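Conk-C1 (Conus cocceus, PDB 6YHT) probably blocks voltage-gated potassium channels as a Kunitz-type cone snail toxin, apparently by acting as a molecular lid over the pore. Local coordinates at residues E8-G13 against L32-N37. Numbering follows the deposited sequence.
Sequences EPADSG and LRFTYN
Ser12 and Asn37 join the N-terminal loop of this Kunitz (BPTI-like) fold to the residue just past the end of strand 30-36 of its antiparallel hairpin, through two hydrogen bonds side by side. The backbone bond, Asn37 N to Ser12 O, is 2.7 Å long; its N-H...O angle of 151° and approach in the carbonyl plane mark a well-directed bond. Beside it Ser12 OG donates to Asn37 OD1 at 3.1 Å, but from above the amide plane, 40° out of it, so this second link is less well aligned. Ser12 OG reaches the amide because chi1 of 70° sets it between its own backbone N and carbonyl carbon. Asn37 ND2, the other end of that amide, bonds to Lys17 O, which helps fix the rotation of the group. Packing is closest around Ser12: its CB lies 3.2 Å from Thr35 O, while Ser12 O also sits 3.4 Å from Tyr36 CD1. The buried Tyr36 ring runs on past Gly13, and its OH is bonded to Gly40 O. Toward Ala10 the contact opens: Ala10 and Phe34 have CA atoms 7.5 Å apart, against 4.2 Å for Ser12 and Tyr36, and the exposed Ala10 brings its CB no nearer than 4.5 Å to Phe34 CD2. That ring instead presents its CE2 edge to Asp11 O. Asp11 CB leaves the backbone away from the strand, and its carboxylate closes an Asx turn, OD1 accepting from Gly13 N, which meets it from above the carboxylate plane.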
ATOM      1  N   GLU A   8      -1.992  -8.427   1.260  1.00 54.19           N
ATOM      2  CA  GLU A   8      -1.102  -8.420   0.115  1.00 54.89           C
ATOM      3  C   GLU A   8       0.175  -7.693   0.499  1.00 59.37           C
ATOM      4  O   GLU A   8       0.109  -6.634   1.132  1.00 58.46           O
ATOM      5  CB  GLU A   8      -1.761  -7.737  -1.081  1.00 57.08           C
ATOM      6  CG  GLU A   8      -2.869  -8.549  -1.720  1.00 58.73           C
ATOM      7  CD  GLU A   8      -3.411  -7.911  -2.986  1.00 60.71           C
ATOM      8  OE1 GLU A   8      -3.119  -6.722  -3.232  1.00 64.18           O
ATOM      9  OE2 GLU A   8      -4.141  -8.596  -3.727  1.00 69.11           O
ATOM     10  N   PRO A   9       1.346  -8.229   0.170  1.00 53.20           N
ATOM     11  CA  PRO A   9       2.593  -7.547   0.519  1.00 49.87           C
ATOM     12  C   PRO A   9       2.766  -6.287  -0.303  1.00 56.71           C
ATOM     13  O   PRO A   9       2.324  -6.204  -1.450  1.00 58.12           O
ATOM     14  CB  PRO A   9       3.675  -8.573   0.158  1.00 52.44           C
ATOM     15  CG  PRO A   9       2.960  -9.881   0.081  1.00 49.41           C
ATOM     16  CD  PRO A   9       1.580  -9.564  -0.390  1.00 55.85           C
ATOM     17  N   ALA A  10       3.447  -5.313   0.287  1.00 49.57           N
ATOM     18  CA  ALA A  10       3.783  -4.095  -0.424  1.00 49.69           C
ATOM     19  C   ALA A  10       4.606  -4.419  -1.663  1.00 52.39           C
ATOM     20  O   ALA A  10       5.490  -5.274  -1.627  1.00 55.60           O
ATOM     21  CB  ALA A  10       4.559  -3.162   0.498  1.00 45.73           C
ATOM     22  N   ASP A  11       4.344  -3.696  -2.755  1.00 55.99           N
ATOM     23  CA  ASP A  11       4.929  -4.001  -4.061  1.00 53.84           C
ATOM     24  C   ASP A  11       5.193  -2.696  -4.796  1.00 55.09           C
ATOM     25  O   ASP A  11       4.251  -1.996  -5.169  1.00 60.77           O
ATOM     26  CB  ASP A  11       3.982  -4.889  -4.868  1.00 56.36           C
ATOM     27  CG  ASP A  11       4.600  -5.412  -6.144  1.00 59.33           C
ATOM     28  OD1 ASP A  11       5.561  -4.803  -6.654  1.00 61.24           O
ATOM     29  OD2 ASP A  11       4.118  -6.454  -6.626  1.00 66.91           O
ATOM     30  N   SER A  12       6.462  -2.379  -5.039  1.00 53.24           N
ATOM     31  CA  SER A  12       6.773  -1.123  -5.710  1.00 56.25           C
ATOM     32  C   SER A  12       6.362  -1.105  -7.171  1.00 62.62           C
ATOM     33  O   SER A  12       6.460  -0.044  -7.800  1.00 67.84           O
ATOM     34  CB  SER A  12       8.263  -0.819  -5.626  1.00 58.80           C
ATOM     35  OG  SER A  12       8.995  -1.724  -6.427  1.00 58.75           O
ATOM     36  N   GLY A  13       5.926  -2.226  -7.734  1.00 62.88           N
ATOM     37  CA  GLY A  13       5.492  -2.209  -9.117  1.00 64.82           C
ATOM     38  C   GLY A  13       6.651  -2.228 -10.092  1.00 72.24           C
ATOM     39  O   GLY A  13       7.618  -2.962  -9.876  1.00 71.07           O
ATOM     40  N   LEU A  32       1.757   2.283   6.478  1.00 56.38           N
ATOM     41  CA  LEU A  32       3.078   2.875   6.401  1.00 55.83           C
ATOM     42  C   LEU A  32       3.380   3.309   4.980  1.00 54.17           C
ATOM     43  O   LEU A  32       2.733   2.895   4.010  1.00 56.78           O
ATOM     44  CB  LEU A  32       4.168   1.926   6.911  1.00 54.00           C
ATOM     45  CG  LEU A  32       4.045   1.439   8.361  1.00 56.32           C
ATOM     46  CD1 LEU A  32       4.997   0.286   8.623  1.00 52.46           C
ATOM     47  CD2 LEU A  32       4.282   2.561   9.380  1.00 58.36           C
ATOM     48  N   ARG A  33       4.374   4.174   4.888  1.00 53.62           N
ATOM     49  CA  ARG A  33       4.827   4.690   3.610  1.00 56.55           C
ATOM     50  C   ARG A  33       5.624   3.635   2.852  1.00 54.04           C
ATOM     51  O   ARG A  33       6.404   2.878   3.441  1.00 53.26           O
ATOM     52  CB  ARG A  33       5.687   5.931   3.860  1.00 56.00           C
ATOM     53  CG  ARG A  33       6.582   6.324   2.713  1.00 64.00           C
ATOM     54  CD  ARG A  33       7.432   7.520   3.080  1.00 63.61           C
ATOM     55  NE  ARG A  33       8.234   7.972   1.957  1.00 71.59           N
ATOM     56  CZ  ARG A  33       9.010   9.048   1.985  1.00 73.62           C
ATOM     57  NH1 ARG A  33       9.078   9.786   3.087  1.00 69.50           N
ATOM     58  NH2 ARG A  33       9.712   9.380   0.909  1.00 67.70           N
ATOM     59  N   PHE A  34       5.435   3.586   1.536  1.00 51.26           N
ATOM     60  CA  PHE A  34       6.332   2.833   0.673  1.00 53.68           C
ATOM     61  C   PHE A  34       6.451   3.579  -0.644  1.00 64.47           C
ATOM     62  O   PHE A  34       5.694   4.514  -0.923  1.00 58.79           O
ATOM     63  CB  PHE A  34       5.871   1.388   0.478  1.00 52.87           C
ATOM     64  CG  PHE A  34       4.771   1.212  -0.541  1.00 54.25           C
ATOM     65  CD1 PHE A  34       3.456   1.536  -0.232  1.00 53.81           C
ATOM     66  CD2 PHE A  34       5.045   0.675  -1.791  1.00 52.10           C
ATOM     67  CE1 PHE A  34       2.437   1.338  -1.162  1.00 51.45           C
ATOM     68  CE2 PHE A  34       4.043   0.488  -2.730  1.00 51.62           C
ATOM     69  CZ  PHE A  34       2.735   0.809  -2.409  1.00 55.96           C
ATOM     70  N   THR A  35       7.438   3.186  -1.442  1.00 58.43           N
ATOM     71  CA  THR A  35       7.693   3.837  -2.715  1.00 58.97           C
ATOM     72  C   THR A  35       7.160   2.969  -3.840  1.00 59.56           C
ATOM     73  O   THR A  35       7.451   1.771  -3.894  1.00 57.00           O
ATOM     74  CB  THR A  35       9.181   4.099  -2.914  1.00 56.21           C
ATOM     75  OG1 THR A  35       9.636   5.038  -1.933  1.00 59.00           O
ATOM     76  CG2 THR A  35       9.435   4.673  -4.283  1.00 62.80           C
ATOM     77  N   TYR A  36       6.366   3.578  -4.720  1.00 59.57           N
ATOM     78  CA  TYR A  36       5.746   2.920  -5.858  1.00 64.97           C
ATOM     79  C   TYR A  36       6.363   3.469  -7.136  1.00 66.86           C
ATOM     80  O   TYR A  36       6.660   4.663  -7.224  1.00 69.71           O
ATOM     81  CB  TYR A  36       4.235   3.166  -5.841  1.00 61.78           C
ATOM     82  CG  TYR A  36       3.420   2.498  -6.934  1.00 61.58           C
ATOM     83  CD1 TYR A  36       3.398   1.122  -7.076  1.00 61.15           C
ATOM     84  CD2 TYR A  36       2.633   3.255  -7.797  1.00 65.25           C
ATOM     85  CE1 TYR A  36       2.639   0.522  -8.056  1.00 61.88           C
ATOM     86  CE2 TYR A  36       1.867   2.657  -8.788  1.00 64.67           C
ATOM     87  CZ  TYR A  36       1.872   1.298  -8.910  1.00 65.59           C
ATOM     88  OH  TYR A  36       1.109   0.701  -9.894  1.00 70.21           O
ATOM     89  N   ASN A  37       6.568   2.604  -8.124  1.00 68.19           N
ATOM     90  CA  ASN A  37       7.303   3.021  -9.310  1.00 70.31           C
ATOM     91  C   ASN A  37       6.414   3.516 -10.443  1.00 73.83           C
ATOM     92  O   ASN A  37       6.933   4.080 -11.409  1.00 80.46           O
ATOM     93  CB  ASN A  37       8.193   1.883  -9.795  1.00 69.50           C
ATOM     94  CG  ASN A  37       9.351   1.631  -8.859  1.00 71.78           C
ATOM     95  OD1 ASN A  37       9.687   0.483  -8.555  1.00 74.51           O
ATOM     96  ND2 ASN A  37       9.963   2.710  -8.379  1.00 64.35           N
TER